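Local atomic coordinates of Myo-inositol dehydrogenase (Corynebacterium glutamicum, PDB entry 3EUW), a protein that probably oxidises myo-inositol with NAD+ as an inositol 2-dehydrogenase, being a member of the Gfo/Idh/MocA family. Residues G16-H19 with A20-A24; A24-P27 with D28-L31; Q43-A46 with E47-A51. All coordinates share one frame; numbering follows the deposited sequence.

All three interactions lie within the Rossmann-fold region, on the same side of the chain's centre. Interactions 1 and 2 share Ala-24, and their centres are about 9 Å apart; together they carry helix 14-25 into strand 29-35 and supply the four carbonyl oxygens around a sodium ion. Interaction 3 ends the next helix, 39-47, with its centre about 11 Å from that of interaction 1 and about 14 Å from that of interaction 2. The side chain of Asn-49 there is about 8 Å from the sodium ion. Interaction 3 meets helix 14-25 where His-17 CD2 lies 3.6 Å from Leu-45 CD1, and strand 29-35 where Leu-31 O lies 3.3 Å from Ala-51 CB.

Interaction 1 of 3, residues G16-H19 with A20-A24; sequences GHVH and AANIA. With NA (sodium ion), chain E.
Successive turns of one alpha helix meet here, residues 16-19 against 20-24, in helix 14-25 of the first beta-alpha-beta unit of the Rossmann domain. The backbone bonds are the regular i to i+4 set: Ala-20 N donates to Gly-16 O, Ala-21 N to His-17 O, Asn-22 N to Val-18 O, and Ile-23 N to His-19 O at 2.7 Å. Gly-16 is the last glycine of a GxGxxG sequence, consistent with the dinucleotide-binding turn at the start of such a helix. Ala-20 keeps a buried face slim where Leu-31 and Leu-45 pack against it.

The side-chain part of the contact joins Val-18 and Asn-22, which run alongside each other in the same direction. Val-18 CG1, opposite its own backbone N (chi1 171°), comes within 3.4 Å of Asn-22 ND2. The amide then spreads its polar ends between two waters. ND2 donates to one at 2.6 Å, and this water also lies 3.1 Å from His-19 ND1; the other donates to Val-18 O at 2.8 Å and, weakly, to Asn-22 OD1. Lys-287 is a further partner of OD1, while NE2 of His-19 bonds to Glu-95. Ile-23 is branched and apolar, and its CG1 lies 3.1 Å from His-19 O, beside the oxygen that its own N-H already uses.

At the end of the helix the carbonyls change partner: Ile-23 O and Ala-24 O bind the sodium ion at 2.4 Å and 2.5 Å. All the protein ligands are neutral carbonyls, so the partial negative charge of the helix C-terminus would be expected to favour the cation, and the cation in turn satisfies oxygens at the end of the helical bonding pattern.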
ATOM      1  N   GLY A  16      20.566  16.699 -22.587  1.00 26.27           N
ATOM      2  CA  GLY A  16      21.790  16.314 -23.267  1.00 26.12           C
ATOM      3  C   GLY A  16      22.691  15.530 -22.328  1.00 26.34           C
ATOM      4  O   GLY A  16      23.324  14.551 -22.719  1.00 24.92           O
ATOM      5  N   HIS A  17      22.744  15.953 -21.071  1.00 27.43           N
ATOM      6  CA  HIS A  17      23.573  15.267 -20.094  1.00 27.84           C
ATOM      7  C   HIS A  17      23.113  13.837 -19.870  1.00 27.45           C
ATOM      8  O   HIS A  17      23.935  12.938 -19.695  1.00 29.06           O
ATOM      9  CB  HIS A  17      23.572  16.018 -18.764  1.00 29.43           C
ATOM     10  CG  HIS A  17      24.587  17.115 -18.690  1.00 30.98           C
ATOM     11  ND1 HIS A  17      24.474  18.290 -19.405  1.00 30.72           N
ATOM     12  CD2 HIS A  17      25.747  17.204 -17.997  1.00 29.74           C
ATOM     13  CE1 HIS A  17      25.523  19.055 -19.155  1.00 30.61           C
ATOM     14  NE2 HIS A  17      26.309  18.420 -18.305  1.00 32.00           N
ATOM     15  N   VAL A  18      21.798  13.628 -19.874  1.00 25.75           N
ATOM     16  CA  VAL A  18      21.238  12.297 -19.679  1.00 24.22           C
ATOM     17  C   VAL A  18      21.593  11.381 -20.852  1.00 21.88           C
ATOM     18  O   VAL A  18      22.083  10.275 -20.661  1.00 23.26           O
ATOM     19  CB  VAL A  18      19.700  12.356 -19.529  1.00 25.33           C
ATOM     20  CG1 VAL A  18      19.115  10.956 -19.555  1.00 24.67           C
ATOM     21  CG2 VAL A  18      19.341  13.047 -18.231  1.00 26.01           C
ATOM     22  N   HIS A  19      21.340  11.838 -22.069  1.00 20.62           N
ATOM     23  CA  HIS A  19      21.663  11.022 -23.233  1.00 22.21           C
ATOM     24  C   HIS A  19      23.162  10.704 -23.299  1.00 21.91           C
ATOM     25  O   HIS A  19      23.550   9.556 -23.519  1.00 20.82           O
ATOM     26  CB  HIS A  19      21.230  11.730 -24.513  1.00 22.28           C
ATOM     27  CG  HIS A  19      19.749  11.810 -24.686  1.00 21.89           C
ATOM     28  ND1 HIS A  19      18.940  10.695 -24.673  1.00 22.79           N
ATOM     29  CD2 HIS A  19      18.932  12.865 -24.909  1.00 24.31           C
ATOM     30  CE1 HIS A  19      17.688  11.059 -24.884  1.00 22.89           C
ATOM     31  NE2 HIS A  19      17.656  12.371 -25.032  1.00 22.99           N
ATOM     32  N   ALA A  20      23.995  11.722 -23.103  1.00 22.47           N
ATOM     33  CA  ALA A  20      25.444  11.533 -23.146  1.00 24.47           C
ATOM     34  C   ALA A  20      25.845  10.454 -22.159  1.00 24.67           C
ATOM     35  O   ALA A  20      26.555   9.516 -22.513  1.00 25.11           O
ATOM     36  CB  ALA A  20      26.177  12.855 -22.815  1.00 23.63           C
ATOM     37  N   ALA A  21      25.382  10.584 -20.919  1.00 26.01           N
ATOM     38  CA  ALA A  21      25.711   9.599 -19.898  1.00 25.46           C
ATOM     39  C   ALA A  21      25.162   8.212 -20.255  1.00 25.84           C
ATOM     40  O   ALA A  21      25.787   7.197 -19.949  1.00 28.99           O
ATOM     41  CB  ALA A  21      25.172  10.051 -18.549  1.00 27.40           C
ATOM     42  N   ASN A  22      23.996   8.164 -20.897  1.00 23.38           N
ATOM     43  CA  ASN A  22      23.424   6.874 -21.280  1.00 22.78           C
ATOM     44  C   ASN A  22      24.172   6.243 -22.447  1.00 21.58           C
ATOM     45  O   ASN A  22      24.345   5.028 -22.486  1.00 19.45           O
ATOM     46  CB  ASN A  22      21.932   7.007 -21.621  1.00 19.05           C
ATOM     47  CG  ASN A  22      21.077   7.237 -20.385  1.00 21.08           C
ATOM     48  OD1 ASN A  22      21.480   6.884 -19.276  1.00 17.38           O
ATOM     49  ND2 ASN A  22      19.894   7.817 -20.568  1.00 16.83           N
ATOM     50  N   ILE A  23      24.615   7.066 -23.392  1.00 22.64           N
ATOM     51  CA  ILE A  23      25.362   6.560 -24.538  1.00 24.08           C
ATOM     52  C   ILE A  23      26.669   5.943 -24.047  1.00 25.97           C
ATOM     53  O   ILE A  23      27.042   4.857 -24.474  1.00 27.06           O
ATOM     54  CB  ILE A  23      25.657   7.686 -25.552  1.00 24.47           C
ATOM     55  CG1 ILE A  23      24.336   8.156 -26.162  1.00 20.78           C
ATOM     56  CG2 ILE A  23      26.635   7.189 -26.655  1.00 21.22           C
ATOM     57  CD1 ILE A  23      24.423   9.494 -26.867  1.00 22.93           C
ATOM     58  N   ALA A  24      27.349   6.628 -23.135  1.00 26.28           N
ATOM     59  CA  ALA A  24      28.599   6.113 -22.593  1.00 27.11           C
ATOM     60  C   ALA A  24      28.337   4.741 -21.998  1.00 28.18           C
ATOM     61  O   ALA A  24      29.026   3.769 -22.310  1.00 27.12           O
ATOM     62  CB  ALA A  24      29.133   7.049 -21.520  1.00 27.10           C
TER
HETATM   63 NA    NA E 343      28.925   3.357 -24.739  1.00 39.83          NA
HETATM   64  O   HOH W   1      21.770   9.362 -18.033  1.00 41.46           O
HETATM   65  O   HOH W   2      19.104   8.069 -23.001  1.00 20.76           O
HETATM   66  O   HOH W   3      31.102   4.228 -24.480  1.00 33.34           O

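Interaction 2 of 3, residues A24-P27 with D28-L31; sequences AANP and DLEL. With NA (sodium ion), chain E.
Asn-26 grips the turn tightly from within, whereas Pro-27 and Asp-28 lie on its exposed side. The helix ends at Ala-25, and residues 26-29 form a type I beta turn into strand 29-35. With Asn-26 CG swung away from the backbone N (chi1 -173°), its OD1 reaches forward to accept from Asp-28 N at 2.7 Å. The donor lies in the plane of the side-chain carbonyl, and the N-H...O angle is 149°. This is an Asx turn, laid over a beta turn whose own closing bond, Leu-29 N to Asn-26 O, is weak at 3.4 Å. Leu-29 completes the snug side: its CG passes 3.8 Å from Asn-26 CG, the two side chains crossing at a slant, and Leu-290 and Ala-294 of helix 283-299 cover it further out.

Pro-27 suits the second position of the turn because its ring holds phi near the required value. Its CG comes no closer than 4.4 Å to Asp-28 OD1, on the exposed flank where Asp-28 also touches Arg-298.

Asn-26 O at 2.2 Å and Leu-29 O at 2.4 Å both bind the sodium ion, and Ala-24 O, Ile-23 O and a water complete the site. The oxygens of Asn-26 and Leu-29 are only 3.2 Å apart; the cation between them would offset their mutual repulsion and probably lends the weakly closed turn a second tie.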
ATOM      1  N   ALA A  24      27.349   6.628 -23.135  1.00 26.28           N
ATOM      2  CA  ALA A  24      28.599   6.113 -22.593  1.00 27.11           C
ATOM      3  C   ALA A  24      28.337   4.741 -21.998  1.00 28.18           C
ATOM      4  O   ALA A  24      29.026   3.769 -22.310  1.00 27.12           O
ATOM      5  CB  ALA A  24      29.133   7.049 -21.520  1.00 27.10           C
ATOM      6  N   ALA A  25      27.323   4.673 -21.143  1.00 29.12           N
ATOM      7  CA  ALA A  25      26.945   3.434 -20.472  1.00 28.42           C
ATOM      8  C   ALA A  25      26.530   2.313 -21.417  1.00 29.69           C
ATOM      9  O   ALA A  25      26.822   1.145 -21.158  1.00 31.74           O
ATOM     10  CB  ALA A  25      25.821   3.709 -19.479  1.00 28.22           C
ATOM     11  N   ASN A  26      25.838   2.651 -22.502  1.00 28.87           N
ATOM     12  CA  ASN A  26      25.393   1.632 -23.453  1.00 29.21           C
ATOM     13  C   ASN A  26      26.617   1.068 -24.171  1.00 30.80           C
ATOM     14  O   ASN A  26      27.397   1.814 -24.752  1.00 31.27           O
ATOM     15  CB  ASN A  26      24.418   2.241 -24.466  1.00 27.15           C
ATOM     16  CG  ASN A  26      23.798   1.196 -25.379  1.00 26.37           C
ATOM     17  OD1 ASN A  26      24.501   0.422 -26.022  1.00 24.20           O
ATOM     18  ND2 ASN A  26      22.470   1.176 -25.441  1.00 25.92           N
ATOM     19  N   PRO A  27      26.791  -0.260 -24.154  1.00 32.12           N
ATOM     20  CA  PRO A  27      27.936  -0.915 -24.798  1.00 32.84           C
ATOM     21  C   PRO A  27      27.937  -0.961 -26.324  1.00 33.03           C
ATOM     22  O   PRO A  27      28.982  -1.174 -26.930  1.00 34.62           O
ATOM     23  CB  PRO A  27      27.910  -2.309 -24.187  1.00 32.74           C
ATOM     24  CG  PRO A  27      26.443  -2.568 -24.093  1.00 32.99           C
ATOM     25  CD  PRO A  27      25.899  -1.259 -23.539  1.00 32.95           C
ATOM     26  N   ASP A  28      26.775  -0.779 -26.945  1.00 32.43           N
ATOM     27  CA  ASP A  28      26.682  -0.800 -28.403  1.00 31.01           C
ATOM     28  C   ASP A  28      26.832   0.599 -28.995  1.00 30.09           C
ATOM     29  O   ASP A  28      26.790   0.774 -30.215  1.00 29.21           O
ATOM     30  CB  ASP A  28      25.333  -1.367 -28.862  1.00 34.85           C
ATOM     31  CG  ASP A  28      25.166  -2.853 -28.552  1.00 38.99           C
ATOM     32  OD1 ASP A  28      26.186  -3.573 -28.416  1.00 40.79           O
ATOM     33  OD2 ASP A  28      24.000  -3.302 -28.466  1.00 39.46           O
ATOM     34  N   LEU A  29      27.012   1.594 -28.133  1.00 28.45           N
ATOM     35  CA  LEU A  29      27.127   2.969 -28.596  1.00 26.83           C
ATOM     36  C   LEU A  29      28.358   3.700 -28.110  1.00 27.34           C
ATOM     37  O   LEU A  29      28.962   3.344 -27.103  1.00 26.61           O
ATOM     38  CB  LEU A  29      25.891   3.768 -28.182  1.00 26.41           C
ATOM     39  CG  LEU A  29      24.544   3.169 -28.588  1.00 26.03           C
ATOM     40  CD1 LEU A  29      23.431   4.100 -28.128  1.00 23.62           C
ATOM     41  CD2 LEU A  29      24.495   2.958 -30.103  1.00 21.73           C
ATOM     42  N   GLU A  30      28.700   4.754 -28.838  1.00 27.71           N
ATOM     43  CA  GLU A  30      29.858   5.567 -28.526  1.00 29.42           C
ATOM     44  C   GLU A  30      29.542   6.992 -28.953  1.00 27.53           C
ATOM     45  O   GLU A  30      29.130   7.224 -30.084  1.00 26.86           O
ATOM     46  CB  GLU A  30      31.076   5.025 -29.289  1.00 32.15           C
ATOM     47  CG  GLU A  30      32.293   5.927 -29.292  1.00 38.70           C
ATOM     48  CD  GLU A  30      33.537   5.226 -29.831  1.00 41.92           C
ATOM     49  OE1 GLU A  30      34.466   5.930 -30.284  1.00 45.12           O
ATOM     50  OE2 GLU A  30      33.593   3.977 -29.790  1.00 41.80           O
ATOM     51  N   LEU A  31      29.710   7.938 -28.036  1.00 26.68           N
ATOM     52  CA  LEU A  31      29.453   9.346 -28.322  1.00 26.36           C
ATOM     53  C   LEU A  31      30.740   9.954 -28.889  1.00 27.92           C
ATOM     54  O   LEU A  31      31.753  10.018 -28.196  1.00 27.94           O
ATOM     55  CB  LEU A  31      29.052  10.068 -27.035  1.00 24.46           C
ATOM     56  CG  LEU A  31      28.790  11.568 -27.157  1.00 26.81           C
ATOM     57  CD1 LEU A  31      27.669  11.809 -28.152  1.00 24.80           C
ATOM     58  CD2 LEU A  31      28.433  12.144 -25.793  1.00 25.12           C
TER
HETATM   59 NA    NA E 343      28.925   3.357 -24.739  1.00 39.83          NA
HETATM   60  O   HOH W   3      31.102   4.228 -24.480  1.00 33.34           O

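Interaction 3 of 3, residues Q43-A46 with E47-A51; sequences QRLA and EANGA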
ATOM      1  N   GLN A  43      32.057  21.497 -24.469  1.00 35.65           N
ATOM      2  CA  GLN A  43      33.402  21.009 -24.185  1.00 37.60           C
ATOM      3  C   GLN A  43      33.426  20.297 -22.840  1.00 38.33           C
ATOM      4  O   GLN A  43      34.032  19.241 -22.694  1.00 38.85           O
ATOM      5  CB  GLN A  43      34.394  22.178 -24.186  1.00 39.86           C
ATOM      6  CG  GLN A  43      34.424  22.951 -25.502  1.00 40.00           C
ATOM      7  CD  GLN A  43      35.298  24.197 -25.456  1.00 41.33           C
ATOM      8  OE1 GLN A  43      35.169  25.036 -24.560  1.00 41.64           O
ATOM      9  NE2 GLN A  43      36.181  24.330 -26.436  1.00 42.40           N
ATOM     10  N   ARG A  44      32.737  20.877 -21.867  1.00 40.58           N
ATOM     11  CA  ARG A  44      32.664  20.326 -20.520  1.00 41.57           C
ATOM     12  C   ARG A  44      32.087  18.910 -20.530  1.00 40.76           C
ATOM     13  O   ARG A  44      32.633  17.994 -19.914  1.00 40.87           O
ATOM     14  CB  ARG A  44      31.784  21.228 -19.654  1.00 43.91           C
ATOM     15  CG  ARG A  44      31.991  21.081 -18.160  1.00 49.38           C
ATOM     16  CD  ARG A  44      33.239  21.820 -17.711  1.00 53.04           C
ATOM     17  NE  ARG A  44      33.268  23.198 -18.206  1.00 56.17           N
ATOM     18  CZ  ARG A  44      32.299  24.092 -18.017  1.00 57.19           C
ATOM     19  NH1 ARG A  44      31.203  23.763 -17.342  1.00 56.82           N
ATOM     20  NH2 ARG A  44      32.425  25.324 -18.506  1.00 57.44           N
ATOM     21  N   LEU A  45      30.972  18.740 -21.230  1.00 40.45           N
ATOM     22  CA  LEU A  45      30.315  17.443 -21.310  1.00 38.46           C
ATOM     23  C   LEU A  45      31.107  16.461 -22.176  1.00 38.22           C
ATOM     24  O   LEU A  45      31.198  15.276 -21.861  1.00 35.84           O
ATOM     25  CB  LEU A  45      28.899  17.614 -21.867  1.00 36.58           C
ATOM     26  CG  LEU A  45      28.029  16.355 -21.941  1.00 36.08           C
ATOM     27  CD1 LEU A  45      27.869  15.760 -20.550  1.00 34.53           C
ATOM     28  CD2 LEU A  45      26.670  16.705 -22.534  1.00 33.59           C
ATOM     29  N   ALA A  46      31.689  16.966 -23.259  1.00 39.46           N
ATOM     30  CA  ALA A  46      32.471  16.140 -24.172  1.00 42.07           C
ATOM     31  C   ALA A  46      33.669  15.464 -23.503  1.00 43.48           C
ATOM     32  O   ALA A  46      33.862  14.255 -23.635  1.00 43.24           O
ATOM     33  CB  ALA A  46      32.948  16.977 -25.350  1.00 41.19           C
ATOM     34  N   GLU A  47      34.476  16.242 -22.790  1.00 45.22           N
ATOM     35  CA  GLU A  47      35.654  15.689 -22.133  1.00 47.78           C
ATOM     36  C   GLU A  47      35.280  14.681 -21.062  1.00 47.90           C
ATOM     37  O   GLU A  47      36.068  13.797 -20.733  1.00 47.64           O
ATOM     38  CB  GLU A  47      36.503  16.807 -21.522  1.00 50.40           C
ATOM     39  CG  GLU A  47      35.744  17.729 -20.589  1.00 54.14           C
ATOM     40  CD  GLU A  47      36.627  18.809 -19.998  1.00 57.10           C
ATOM     41  OE1 GLU A  47      37.567  18.462 -19.249  1.00 58.74           O
ATOM     42  OE2 GLU A  47      36.384  20.002 -20.285  1.00 58.47           O
ATOM     43  N   ALA A  48      34.073  14.812 -20.527  1.00 48.82           N
ATOM     44  CA  ALA A  48      33.600  13.903 -19.487  1.00 49.57           C
ATOM     45  C   ALA A  48      33.128  12.589 -20.095  1.00 50.26           C
ATOM     46  O   ALA A  48      32.715  11.676 -19.378  1.00 51.01           O
ATOM     47  CB  ALA A  48      32.466  14.551 -18.705  1.00 49.01           C
ATOM     48  N   ASN A  49      33.194  12.496 -21.419  1.00 50.23           N
ATOM     49  CA  ASN A  49      32.765  11.292 -22.118  1.00 51.07           C
ATOM     50  C   ASN A  49      33.692  10.954 -23.275  1.00 50.76           C
ATOM     51  O   ASN A  49      33.316  10.214 -24.183  1.00 51.00           O
ATOM     52  CB  ASN A  49      31.336  11.470 -22.641  1.00 51.30           C
ATOM     53  CG  ASN A  49      30.313  11.579 -21.524  1.00 51.83           C
ATOM     54  OD1 ASN A  49      30.038  10.606 -20.820  1.00 52.78           O
ATOM     55  ND2 ASN A  49      29.746  12.769 -21.353  1.00 52.52           N
ATOM     56  N   GLY A  50      34.903  11.501 -23.241  1.00 50.97           N
ATOM     57  CA  GLY A  50      35.864  11.244 -24.299  1.00 50.30           C
ATOM     58  C   GLY A  50      35.318  11.504 -25.692  1.00 49.91           C
ATOM     59  O   GLY A  50      35.206  10.584 -26.503  1.00 51.26           O
ATOM     60  N   ALA A  51      34.974  12.757 -25.974  1.00 48.37           N
ATOM     61  CA  ALA A  51      34.439  13.114 -27.281  1.00 46.71           C
ATOM     62  C   ALA A  51      34.802  14.542 -27.645  1.00 45.78           C
ATOM     63  O   ALA A  51      35.249  15.309 -26.797  1.00 46.84           O
ATOM     64  CB  ALA A  51      32.927  12.948 -27.289  1.00 44.87           C
TER
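Two torsions bring Leu-45 and Asn-49 together at the end of helix 39-47. Leu-45 has CG opposite its backbone N (chi1 -176°), while Asn-49 keeps CG beside its own N (chi1 -66°), which turns the amide back toward the helix. Asn-49 ND2 thereby donates to Leu-45 O at 2.9 Å, approaching tilted from the carbonyl plane, and also lies 3.6 Å from Leu-45 CD1, the two side chains slanting past each other. Asparagine fits because its short amide offers an N-H to a carbonyl at the helix end, where the backbone gives that oxygen just a weak bond, from Ala-48 N at 3.2 Å.

The last regular bond is Glu-47 N to Gln-43 O. After it the chain tightens: Asn-49 N reaches Ala-46 O at 2.9 Å, and Ala-51 N reaches the same oxygen at 3.0 Å. These two donors come from opposite faces of the carbonyl plane, so a single acceptor clasps both ends of the turn. The Ala-51 N to Ala-46 O bond closes this helix C-terminal turn, with Gly-50 at positive phi just before the donor. Glycine adopts that backbone shape most easily. In the Rossmann fold this turn carries the chain from helix 39-47 into the edge strand 52-54.

A methyl group suits Ala-46, whose CB lies 3.2 Å from Ala-51 O; Ile-34 and Ala-53 also pack on it. On the exposed side the Glu-47 side chain folds back over the preceding turn, its CG 3.2 Å from Arg-44 O. Its OE2 stays 4.9 Å from Arg-44 NE; the two opposite charges may attract weakly at this distance, but their charged atoms are not in contact.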